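Local atomic coordinates of divalent-cation tolerance protein CutA (Pyrococcus horikoshii, PDB entry 1UKU), a protein that takes part in resistance to heavy metals and, as a homotrimer, binds copper at the interface between two trimers. Residues A[6-10]-A[11-15]; A[56-59]-A[60-63]; A[64-67]-A[68-72]; A[88-91]-A[92-95]. One frame throughout, in Å; residues are numbered along the deposited sequence.

The four contacts follow one another along the chain without overlap. Contact 1 is the turn from strand 2-8 into helix 11-23. Contact 2 is the turn from strand 44-57 into helix 62-72, and contact 3 continues that helix to its end. Contact 4 opens helix 90-99 near the C-terminus. Strands 2-8 and 44-57 are neighbours in the antiparallel sheet, yet the centres of contacts 1 and 2 lie about 20 Å apart. Contacts 2 and 3 touch where Thr-57 meets Leu-65. Contacts 2 and 4 also touch. Contact 1 is the one near the copper ion. Contact 4 lies at an interface with a neighbouring subunit, and contacts 1 and 2 also reach other subunits of the trimer.

Contact 1: residues A[6-10]-A[11-15]; sequences TTFPD and WESAE
The ring of Phe-8 has the backbone of Ala-14 over one face. This is the strand-to-helix turn of the GlnB-like fold, joining strand 2-8 to helix 11-23. Ala-14 CA stands 3.7 Å from the centroid of the Phe-8 ring, a CH-pi contact offset toward the rim. The ring also stacks with His-73. Trp-11 is met at its edge, where Asp-10 OD2 lies 3.6 Å from Trp-11 CD1. The Asp-10 carboxylate stands almost perpendicular to the indole, with the planes 86° apart. The indole makes a cation-pi contact with Arg-36 of the second subunit, and its NE1 bonds to Glu-34.

Phe-8 CG is anti to the carbonyl carbon (chi1 -64°), which brings the ring against the first helical turn. The side chain of Pro-9 comes within about 5 Å of the bound copper ion. Asp-10 is the N-cap residue, but its carboxylate makes no capping bond. A water bridges it instead: the water donates to Asp-10 OD2 and accepts from Glu-12 N. Asp-10 O takes two donors. Ala-14 N donates to Asp-10 O at 3.1 Å, in the carbonyl plane. Ser-13 OG donates to Asp-10 O at 3.1 Å from above that plane.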
loop_
_atom_site.group_PDB
_atom_site.type_symbol
_atom_site.label_atom_id
_atom_site.label_comp_id
_atom_site.label_asym_id
_atom_site.label_seq_id
_atom_site.Cartn_x
_atom_site.Cartn_y
_atom_site.Cartn_z
ATOM N N THR A 6 -3.988 -6.819 -5.725
ATOM C CA THR A 6 -4.731 -6.946 -6.965
ATOM C C THR A 6 -5.900 -5.968 -6.911
ATOM O O THR A 6 -6.192 -5.390 -5.876
ATOM C CB THR A 6 -5.162 -8.411 -7.191
ATOM O OG1 THR A 6 -5.712 -8.531 -8.516
ATOM C CG2 THR A 6 -6.207 -8.898 -6.223
ATOM N N THR A 7 -6.528 -5.729 -8.045
ATOM C CA THR A 7 -7.652 -4.827 -8.102
ATOM C C THR A 7 -8.797 -5.511 -8.768
ATOM O O THR A 7 -8.604 -6.411 -9.577
ATOM C CB THR A 7 -7.340 -3.520 -8.819
ATOM O OG1 THR A 7 -7.249 -3.740 -10.243
ATOM C CG2 THR A 7 -6.021 -2.933 -8.379
ATOM N N PHE A 8 -9.989 -5.070 -8.413
ATOM C CA PHE A 8 -11.259 -5.654 -8.891
ATOM C C PHE A 8 -12.201 -4.559 -9.369
ATOM O O PHE A 8 -12.122 -3.434 -8.906
ATOM C CB PHE A 8 -11.973 -6.431 -7.772
ATOM C CG PHE A 8 -11.228 -7.626 -7.265
ATOM C CD1 PHE A 8 -11.314 -8.833 -7.936
ATOM C CD2 PHE A 8 -10.419 -7.549 -6.111
ATOM C CE1 PHE A 8 -10.644 -9.940 -7.478
ATOM C CE2 PHE A 8 -9.741 -8.692 -5.653
ATOM C CZ PHE A 8 -9.846 -9.879 -6.360
ATOM N N PRO A 9 -13.091 -4.884 -10.301
ATOM C CA PRO A 9 -14.017 -3.882 -10.824
ATOM C C PRO A 9 -15.114 -3.442 -9.857
ATOM O O PRO A 9 -15.605 -2.327 -10.043
ATOM C CB PRO A 9 -14.551 -4.557 -12.081
ATOM C CG PRO A 9 -14.497 -5.983 -11.742
ATOM C CD PRO A 9 -13.152 -6.137 -11.053
ATOM N N ASP A 10 -15.478 -4.233 -8.850
ATOM C CA ASP A 10 -16.265 -3.696 -7.732
ATOM C C ASP A 10 -16.255 -4.709 -6.594
ATOM O O ASP A 10 -15.459 -5.668 -6.585
ATOM C CB ASP A 10 -17.722 -3.323 -8.094
ATOM C CG ASP A 10 -18.346 -2.266 -7.128
ATOM O OD1 ASP A 10 -17.927 -1.089 -7.173
ATOM O OD2 ASP A 10 -19.292 -2.517 -6.321
ATOM N N TRP A 11 -17.139 -4.464 -5.633
ATOM C CA TRP A 11 -17.130 -5.128 -4.373
ATOM C C TRP A 11 -17.593 -6.554 -4.469
ATOM O O TRP A 11 -17.094 -7.405 -3.716
ATOM C CB TRP A 11 -18.052 -4.355 -3.411
ATOM C CG TRP A 11 -17.420 -3.135 -2.846
ATOM C CD1 TRP A 11 -17.574 -1.864 -3.272
ATOM C CD2 TRP A 11 -16.462 -3.104 -1.798
ATOM N NE1 TRP A 11 -16.799 -1.020 -2.525
ATOM C CE2 TRP A 11 -16.084 -1.773 -1.620
ATOM C CE3 TRP A 11 -15.891 -4.088 -0.976
ATOM C CZ2 TRP A 11 -15.157 -1.392 -0.639
ATOM C CZ3 TRP A 11 -14.992 -3.713 -0.016
ATOM C CH2 TRP A 11 -14.623 -2.390 0.141
ATOM N N GLU A 12 -18.565 -6.855 -5.323
ATOM C CA GLU A 12 -19.091 -8.218 -5.383
ATOM C C GLU A 12 -18.017 -9.183 -5.848
ATOM O O GLU A 12 -17.824 -10.208 -5.229
ATOM C CB GLU A 12 -20.325 -8.317 -6.262
ATOM C CG GLU A 12 -21.000 -9.682 -6.255
ATOM C CD GLU A 12 -21.626 -10.063 -4.924
ATOM O OE1 GLU A 12 -22.065 -9.179 -4.136
ATOM O OE2 GLU A 12 -21.650 -11.288 -4.660
ATOM N N SER A 13 -17.306 -8.852 -6.920
ATOM C CA SER A 13 -16.218 -9.694 -7.379
ATOM C C SER A 13 -15.090 -9.736 -6.351
ATOM O O SER A 13 -14.559 -10.795 -6.078
ATOM C CB SER A 13 -15.665 -9.266 -8.735
ATOM O OG SER A 13 -15.265 -7.920 -8.766
ATOM N N ALA A 14 -14.709 -8.605 -5.781
ATOM C CA ALA A 14 -13.625 -8.582 -4.836
ATOM C C ALA A 14 -13.957 -9.506 -3.653
ATOM O O ALA A 14 -13.119 -10.293 -3.223
ATOM C CB ALA A 14 -13.404 -7.172 -4.367
ATOM N N GLU A 15 -15.158 -9.372 -3.103
ATOM C CA GLU A 15 -15.527 -10.163 -1.927
ATOM C C GLU A 15 -15.659 -11.640 -2.278
ATOM O O GLU A 15 -15.220 -12.488 -1.505
ATOM C CB GLU A 15 -16.847 -9.649 -1.326
ATOM C CG GLU A 15 -16.683 -8.348 -0.563
ATOM C CD GLU A 15 -17.891 -7.986 0.263
ATOM O OE1 GLU A 15 -18.049 -6.774 0.542
ATOM O OE2 GLU A 15 -18.612 -8.904 0.685
HETATM O O HOH W 1 -20.396 -5.039 -6.562
#

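Contact 2: residues A[56-59]-A[60-63]; sequences KTRE and DLWE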
loop_
_atom_site.group_PDB
_atom_site.type_symbol
_atom_site.label_atom_id
_atom_site.label_comp_id
_atom_site.label_asym_id
_atom_site.label_seq_id
_atom_site.Cartn_x
_atom_site.Cartn_y
_atom_site.Cartn_z
ATOM N N LYS A 56 -2.689 -11.065 2.483
ATOM C CA LYS A 56 -1.536 -11.422 3.323
ATOM C C LYS A 56 -1.435 -12.933 3.363
ATOM O O LYS A 56 -2.400 -13.616 3.663
ATOM C CB LYS A 56 -1.682 -10.821 4.727
ATOM C CG LYS A 56 -1.939 -9.286 4.700
ATOM C CD LYS A 56 -2.394 -8.671 6.038
ATOM C CE LYS A 56 -3.649 -7.733 5.918
ATOM N NZ LYS A 56 -5.058 -8.403 5.970
ATOM N N THR A 57 -0.253 -13.476 3.040
ATOM C CA THR A 57 -0.094 -14.942 3.061
ATOM C C THR A 57 1.382 -15.315 3.252
ATOM O O THR A 57 2.217 -14.453 3.481
ATOM C CB THR A 57 -0.719 -15.594 1.813
ATOM O OG1 THR A 57 -0.844 -17.016 2.027
ATOM C CG2 THR A 57 0.152 -15.409 0.579
ATOM N N ARG A 58 1.663 -16.614 3.186
ATOM C CA ARG A 58 3.025 -17.110 3.268
ATOM C C ARG A 58 3.725 -17.062 1.941
ATOM O O ARG A 58 3.128 -17.253 0.906
ATOM C CB ARG A 58 3.061 -18.563 3.752
ATOM C CG ARG A 58 2.352 -18.849 5.053
ATOM C CD ARG A 58 2.767 -20.181 5.644
ATOM N NE ARG A 58 2.704 -21.274 4.689
ATOM C CZ ARG A 58 1.765 -22.204 4.660
ATOM N NH1 ARG A 58 0.708 -22.144 5.492
ATOM N NH2 ARG A 58 1.823 -23.172 3.751
ATOM N N GLU A 59 5.040 -16.890 1.984
ATOM C CA GLU A 59 5.849 -16.935 0.769
ATOM C C GLU A 59 5.652 -18.199 -0.055
ATOM O O GLU A 59 5.559 -18.157 -1.282
ATOM C CB GLU A 59 7.331 -16.930 1.106
ATOM C CG GLU A 59 7.887 -15.616 1.501
ATOM C CD GLU A 59 7.728 -15.327 2.957
ATOM O OE1 GLU A 59 6.921 -16.062 3.606
ATOM O OE2 GLU A 59 8.457 -14.418 3.437
ATOM N N ASP A 60 5.630 -19.354 0.622
ATOM C CA ASP A 60 5.578 -20.626 -0.078
ATOM C C ASP A 60 4.257 -20.853 -0.808
ATOM O O ASP A 60 4.173 -21.711 -1.651
ATOM C CB ASP A 60 5.865 -21.810 0.868
ATOM C CG ASP A 60 4.805 -21.966 1.927
ATOM O OD1 ASP A 60 4.908 -21.270 2.943
ATOM O OD2 ASP A 60 3.847 -22.739 1.752
ATOM N N LEU A 61 3.227 -20.053 -0.499
ATOM C CA LEU A 61 1.944 -20.164 -1.165
ATOM C C LEU A 61 1.804 -19.245 -2.407
ATOM O O LEU A 61 0.775 -19.274 -3.067
ATOM C CB LEU A 61 0.802 -19.899 -0.169
ATOM C CG LEU A 61 0.635 -20.943 0.951
ATOM C CD1 LEU A 61 -0.382 -20.501 1.945
ATOM C CD2 LEU A 61 0.189 -22.238 0.354
ATOM N N TRP A 62 2.826 -18.467 -2.726
ATOM C CA TRP A 62 2.735 -17.475 -3.814
ATOM C C TRP A 62 2.278 -18.073 -5.142
ATOM O O TRP A 62 1.357 -17.579 -5.753
ATOM C CB TRP A 62 4.058 -16.748 -3.998
ATOM C CG TRP A 62 4.201 -16.019 -5.287
ATOM C CD1 TRP A 62 5.174 -16.210 -6.212
ATOM C CD2 TRP A 62 3.388 -14.950 -5.774
ATOM N NE1 TRP A 62 5.010 -15.338 -7.266
ATOM C CE2 TRP A 62 3.901 -14.571 -7.036
ATOM C CE3 TRP A 62 2.239 -14.311 -5.305
ATOM C CZ2 TRP A 62 3.347 -13.541 -7.797
ATOM C CZ3 TRP A 62 1.676 -13.296 -6.088
ATOM C CH2 TRP A 62 2.231 -12.923 -7.311
ATOM N N GLU A 63 2.936 -19.119 -5.632
ATOM C CA GLU A 63 2.610 -19.610 -6.968
ATOM C C GLU A 63 1.196 -20.185 -7.030
ATOM O O GLU A 63 0.466 -19.956 -7.980
ATOM C CB GLU A 63 3.655 -20.643 -7.480
ATOM C CG GLU A 63 5.026 -20.041 -7.785
ATOM C CD GLU A 63 5.016 -18.960 -8.856
ATOM O OE1 GLU A 63 4.023 -18.797 -9.604
ATOM O OE2 GLU A 63 6.056 -18.264 -8.953
HETATM O O HOH W 2 6.700 -19.483 3.701
#
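Arg-58 and Asp-60 meet side-on, with the guanidinium and carboxylate planes only 16° apart. Two nitrogens of the arginine each take one oxygen. Arg-58 NE donates to Asp-60 OD1 at 2.8 Å, and the bond is nearly straight at 171°. Arg-58 NH2 donates to Asp-60 OD2 at 2.9 Å. Both oxygens use their syn lone pairs and lie close to the guanidinium plane. This paired salt bridge fixes the rotation of both groups. The bend of the arginine chain at chi3 turns the guanidinium back toward the aspartate. Asp-60 CG sits between its own backbone N and carbonyl carbon (chi1 65°), which directs the carboxylate back toward Arg-58.

Leu-61 approaches the same guanidinium from over one face. Its CD1 stands 3.8 Å above the plane, over the centre. The arginine is thus held by charge at its edge and by a methyl group on a face. Arg-58 NH1 also bonds to Lys-101 O, which links the turn to the C-terminal end of the chain. The leucine crosses Thr-57 at about a right angle, and Thr-57 OG1 lies 3.5 Å from Leu-61 CD1. That hydroxyl bonds to Leu-26 O. A water donates to Asp-60 OD1 at 2.6 Å.

Two backbone bonds shape the turn. Leu-61 N donates to Arg-58 O at 3.1 Å, and Trp-62 N donates to Glu-59 O. These i to i+3 bonds are those of a 3-10 turn, here leading from strand 44-57 into helix 62-72.

Contact 3: residues A[64-67]-A[68-72]; sequences ELKE and RIKEL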
loop_
_atom_site.group_PDB
_atom_site.type_symbol
_atom_site.label_atom_id
_atom_site.label_comp_id
_atom_site.label_asym_id
_atom_site.label_seq_id
_atom_site.Cartn_x
_atom_site.Cartn_y
_atom_site.Cartn_z
ATOM N N GLU A 64 0.807 -20.913 -5.990
ATOM C CA GLU A 64 -0.523 -21.457 -5.933
ATOM C C GLU A 64 -1.550 -20.336 -5.864
ATOM O O GLU A 64 -2.593 -20.406 -6.481
ATOM C CB GLU A 64 -0.635 -22.405 -4.729
ATOM C CG GLU A 64 -1.931 -23.181 -4.675
ATOM C CD GLU A 64 -1.963 -24.234 -3.580
ATOM O OE1 GLU A 64 -3.008 -24.900 -3.512
ATOM O OE2 GLU A 64 -0.993 -24.362 -2.796
ATOM N N LEU A 65 -1.259 -19.305 -5.076
ATOM C CA LEU A 65 -2.195 -18.198 -4.913
ATOM C C LEU A 65 -2.326 -17.417 -6.219
ATOM O O LEU A 65 -3.416 -17.049 -6.628
ATOM C CB LEU A 65 -1.735 -17.278 -3.785
ATOM C CG LEU A 65 -2.534 -15.976 -3.626
ATOM C CD1 LEU A 65 -3.995 -16.255 -3.384
ATOM C CD2 LEU A 65 -1.939 -15.120 -2.541
ATOM N N LYS A 66 -1.194 -17.162 -6.869
ATOM C CA LYS A 66 -1.191 -16.446 -8.123
ATOM C C LYS A 66 -2.027 -17.191 -9.157
ATOM O O LYS A 66 -2.835 -16.582 -9.862
ATOM C CB LYS A 66 0.222 -16.272 -8.630
ATOM C CG LYS A 66 0.260 -15.539 -9.965
ATOM C CD LYS A 66 1.646 -15.360 -10.520
ATOM C CE LYS A 66 1.859 -16.305 -11.637
ATOM N NZ LYS A 66 3.161 -16.920 -11.533
ATOM N N GLU A 67 -1.866 -18.509 -9.240
ATOM C CA GLU A 67 -2.673 -19.281 -10.192
ATOM C C GLU A 67 -4.147 -19.207 -9.865
ATOM O O GLU A 67 -4.969 -19.020 -10.772
ATOM C CB GLU A 67 -2.246 -20.753 -10.218
ATOM C CG GLU A 67 -3.121 -21.634 -11.122
ATOM C CD GLU A 67 -3.128 -21.250 -12.609
ATOM O OE1 GLU A 67 -4.139 -21.551 -13.318
ATOM O OE2 GLU A 67 -2.177 -20.642 -13.126
ATOM N N ARG A 68 -4.504 -19.321 -8.586
ATOM C CA ARG A 68 -5.905 -19.242 -8.223
ATOM C C ARG A 68 -6.503 -17.863 -8.517
ATOM O O ARG A 68 -7.637 -17.764 -9.000
ATOM C CB ARG A 68 -6.139 -19.665 -6.778
ATOM C CG ARG A 68 -6.185 -21.147 -6.591
ATOM C CD ARG A 68 -7.278 -21.852 -7.422
ATOM N NE ARG A 68 -8.633 -21.810 -6.875
ATOM C CZ ARG A 68 -9.755 -21.727 -7.597
ATOM N NH1 ARG A 68 -9.721 -21.612 -8.916
ATOM N NH2 ARG A 68 -10.925 -21.757 -6.995
ATOM N N ILE A 69 -5.752 -16.802 -8.279
ATOM C CA ILE A 69 -6.267 -15.496 -8.615
ATOM C C ILE A 69 -6.478 -15.399 -10.110
ATOM O O ILE A 69 -7.491 -14.850 -10.537
ATOM C CB ILE A 69 -5.359 -14.379 -8.088
ATOM C CG1 ILE A 69 -5.400 -14.351 -6.551
ATOM C CG2 ILE A 69 -5.799 -13.003 -8.649
ATOM C CD1 ILE A 69 -4.287 -13.492 -5.941
ATOM N N LYS A 70 -5.548 -15.921 -10.909
ATOM C CA LYS A 70 -5.729 -15.874 -12.364
ATOM C C LYS A 70 -7.034 -16.560 -12.740
ATOM O O LYS A 70 -7.765 -16.087 -13.589
ATOM C CB LYS A 70 -4.549 -16.536 -13.088
ATOM C CG LYS A 70 -3.280 -15.727 -13.072
ATOM C CD LYS A 70 -2.067 -16.560 -13.423
ATOM C CE LYS A 70 -2.026 -16.927 -14.869
ATOM N NZ LYS A 70 -0.801 -17.755 -15.104
ATOM N N GLU A 71 -7.295 -17.690 -12.096
ATOM C CA GLU A 71 -8.466 -18.504 -12.384
ATOM C C GLU A 71 -9.768 -17.890 -11.885
ATOM O O GLU A 71 -10.852 -18.213 -12.391
ATOM C CB GLU A 71 -8.303 -19.887 -11.774
ATOM C CG GLU A 71 -7.276 -20.728 -12.492
ATOM C CD GLU A 71 -6.889 -21.948 -11.702
ATOM O OE1 GLU A 71 -7.442 -22.191 -10.621
ATOM O OE2 GLU A 71 -6.007 -22.692 -12.194
ATOM N N LEU A 72 -9.696 -17.014 -10.890
ATOM C CA LEU A 72 -10.908 -16.422 -10.311
ATOM C C LEU A 72 -11.185 -14.978 -10.759
ATOM O O LEU A 72 -12.289 -14.459 -10.547
ATOM C CB LEU A 72 -10.830 -16.445 -8.785
ATOM C CG LEU A 72 -10.875 -17.846 -8.192
ATOM C CD1 LEU A 72 -10.538 -17.788 -6.703
ATOM C CD2 LEU A 72 -12.236 -18.477 -8.374
#
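Glu-67 and Glu-71, one helical turn apart, bring their acid groups together. Glu-67 OE1 lies 2.5 Å from Glu-71 OE2, so one of the two acids probably holds a proton. Their carboxylate planes are 74° apart. The two chains reach this point by different routes. Glu-67 CG is anti to the backbone N and the chain then bends at chi2 (61°). Glu-71 starts beside its own backbone N and runs extended beyond CG. Its other oxygen is taken by a salt bridge: Arg-68 NH1 donates to Glu-71 OE1 at 2.9 Å, on the anti lone pair.

Bends at chi2 and chi3 fold Arg-68 round to that acid, and Leu-72 CG lies over one face of its guanidinium. Arg-68 NH2 also pairs with Glu-24. All this is carried on helix 62-72, whose i to i+4 bonds include Ile-69 N to Leu-65 O at 2.9 Å. On the buried side Leu-65 CD1 meets Ile-69 CD1 at 3.8 Å, and both side chains touch Leu-21 of helix 11-23. Lys-70 bends at chi3 and crosses Glu-67 at about a right angle. The resulting ion pair is long, with Lys-70 NZ 3.8 Å from Glu-67 OE2.

Contact 4: residues A[88-91]-A[92-95]; sequences VNED and YLKW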
loop_
_atom_site.group_PDB
_atom_site.type_symbol
_atom_site.label_atom_id
_atom_site.label_comp_id
_atom_site.label_asym_id
_atom_site.label_seq_id
_atom_site.Cartn_x
_atom_site.Cartn_y
_atom_site.Cartn_z
ATOM N N VAL A 88 7.970 -8.581 10.431
ATOM C CA VAL A 88 6.629 -8.526 11.020
ATOM C C VAL A 88 6.725 -9.014 12.452
ATOM O O VAL A 88 7.619 -9.809 12.789
ATOM C CB VAL A 88 5.625 -9.361 10.161
ATOM C CG1 VAL A 88 6.106 -10.778 10.060
ATOM C CG2 VAL A 88 4.220 -9.273 10.669
ATOM N N ASN A 89 5.830 -8.538 13.304
ATOM C CA ASN A 89 5.761 -9.052 14.680
ATOM C C ASN A 89 5.427 -10.526 14.681
ATOM O O ASN A 89 4.561 -10.998 13.949
ATOM C CB ASN A 89 4.785 -8.287 15.555
ATOM C CG ASN A 89 3.388 -8.214 14.961
ATOM O OD1 ASN A 89 3.207 -7.859 13.778
ATOM N ND2 ASN A 89 2.374 -8.491 15.794
ATOM N N GLU A 90 6.144 -11.276 15.501
ATOM C CA GLU A 90 5.993 -12.720 15.501
ATOM C C GLU A 90 4.604 -13.251 15.807
ATOM O O GLU A 90 4.219 -14.247 15.219
ATOM C CB GLU A 90 6.981 -13.336 16.498
ATOM C CG GLU A 90 6.759 -14.817 16.738
ATOM C CD GLU A 90 6.972 -15.650 15.493
ATOM O OE1 GLU A 90 7.558 -15.124 14.526
ATOM O OE2 GLU A 90 6.551 -16.828 15.476
ATOM N N ASP A 91 3.889 -12.643 16.747
ATOM C CA ASP A 91 2.553 -13.141 17.094
ATOM C C ASP A 91 1.615 -13.114 15.865
ATOM O O ASP A 91 0.814 -14.028 15.633
ATOM C CB ASP A 91 1.928 -12.387 18.287
ATOM C CG ASP A 91 2.060 -10.870 18.197
ATOM O OD1 ASP A 91 3.158 -10.337 17.868
ATOM O OD2 ASP A 91 1.100 -10.109 18.481
ATOM N N TYR A 92 1.740 -12.075 15.053
ATOM C CA TYR A 92 0.952 -12.005 13.847
ATOM C C TYR A 92 1.389 -13.066 12.831
ATOM O O TYR A 92 0.560 -13.729 12.205
ATOM C CB TYR A 92 1.018 -10.612 13.225
ATOM C CG TYR A 92 0.122 -10.508 12.028
ATOM C CD1 TYR A 92 -1.225 -10.290 12.182
ATOM C CD2 TYR A 92 0.617 -10.693 10.744
ATOM C CE1 TYR A 92 -2.057 -10.213 11.074
ATOM C CE2 TYR A 92 -0.205 -10.643 9.652
ATOM C CZ TYR A 92 -1.525 -10.374 9.825
ATOM O OH TYR A 92 -2.359 -10.320 8.717
ATOM N N LEU A 93 2.698 -13.201 12.647
ATOM C CA LEU A 93 3.209 -14.183 11.719
ATOM C C LEU A 93 2.742 -15.581 12.102
ATOM O O LEU A 93 2.320 -16.343 11.258
ATOM C CB LEU A 93 4.727 -14.117 11.645
ATOM C CG LEU A 93 5.375 -15.044 10.631
ATOM C CD1 LEU A 93 4.883 -14.779 9.202
ATOM C CD2 LEU A 93 6.864 -14.812 10.776
ATOM N N LYS A 94 2.768 -15.896 13.390
ATOM C CA LYS A 94 2.318 -17.216 13.855
ATOM C C LYS A 94 0.847 -17.456 13.532
ATOM O O LYS A 94 0.467 -18.533 13.076
ATOM C CB LYS A 94 2.566 -17.370 15.350
ATOM C CG LYS A 94 2.227 -18.738 15.892
ATOM C CD LYS A 94 3.029 -19.814 15.165
ATOM C CE LYS A 94 3.060 -21.129 15.934
ATOM N NZ LYS A 94 4.215 -21.162 16.867
ATOM N N TRP A 95 0.032 -16.433 13.746
ATOM C CA TRP A 95 -1.378 -16.502 13.420
ATOM C C TRP A 95 -1.574 -16.717 11.917
ATOM O O TRP A 95 -2.338 -17.544 11.504
ATOM C CB TRP A 95 -2.079 -15.205 13.873
ATOM C CG TRP A 95 -3.506 -15.127 13.432
ATOM C CD1 TRP A 95 -4.585 -15.727 14.019
ATOM C CD2 TRP A 95 -4.011 -14.434 12.292
ATOM N NE1 TRP A 95 -5.733 -15.453 13.310
ATOM C CE2 TRP A 95 -5.409 -14.642 12.253
ATOM C CE3 TRP A 95 -3.429 -13.647 11.297
ATOM C CZ2 TRP A 95 -6.203 -14.106 11.252
ATOM C CZ3 TRP A 95 -4.242 -13.109 10.314
ATOM C CH2 TRP A 95 -5.587 -13.347 10.292
#
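Tyr-92 meets Asn-89 and Val-88 at the start of helix 90-99, where Asn-89 is the N-cap residue. The tyrosine can be followed outward. Its CB rests beside the Asn-89 amide, 3.6 Å from both Asn-89 OD1 and Asn-89 ND2. The ring continues anti to the backbone N (chi1 -176°), and its plane is 24° from that of the amide. On the ring, Tyr-92 CD2 touches Val-88 CG2 at 3.9 Å, the two side chains crossing at about a right angle. At the tip, Tyr-92 OH packs against Lys-56 CD.

The second branch of Val-88 goes to another helix residue: Val-88 CG1 lies 3.9 Å from Leu-93 CB. Leu-93 CD2 also meets Glu-90 OE1. The helix start faces a neighbouring subunit. Asn-89 OD1 accepts from Ile-80 N and Asn-89 ND2 donates to Pro-78 O, both of the second subunit. Val-88 pairs antiparallel with a strand of that same chain, so the sheet runs on across the interface. Leu-93 N donates to Asn-89 O at 3.2 Å, closing the first helical turn. Asn-89 ND2 also donates to Asp-91 OD1 at 2.9 Å, meeting it from 50° above the carboxylate plane.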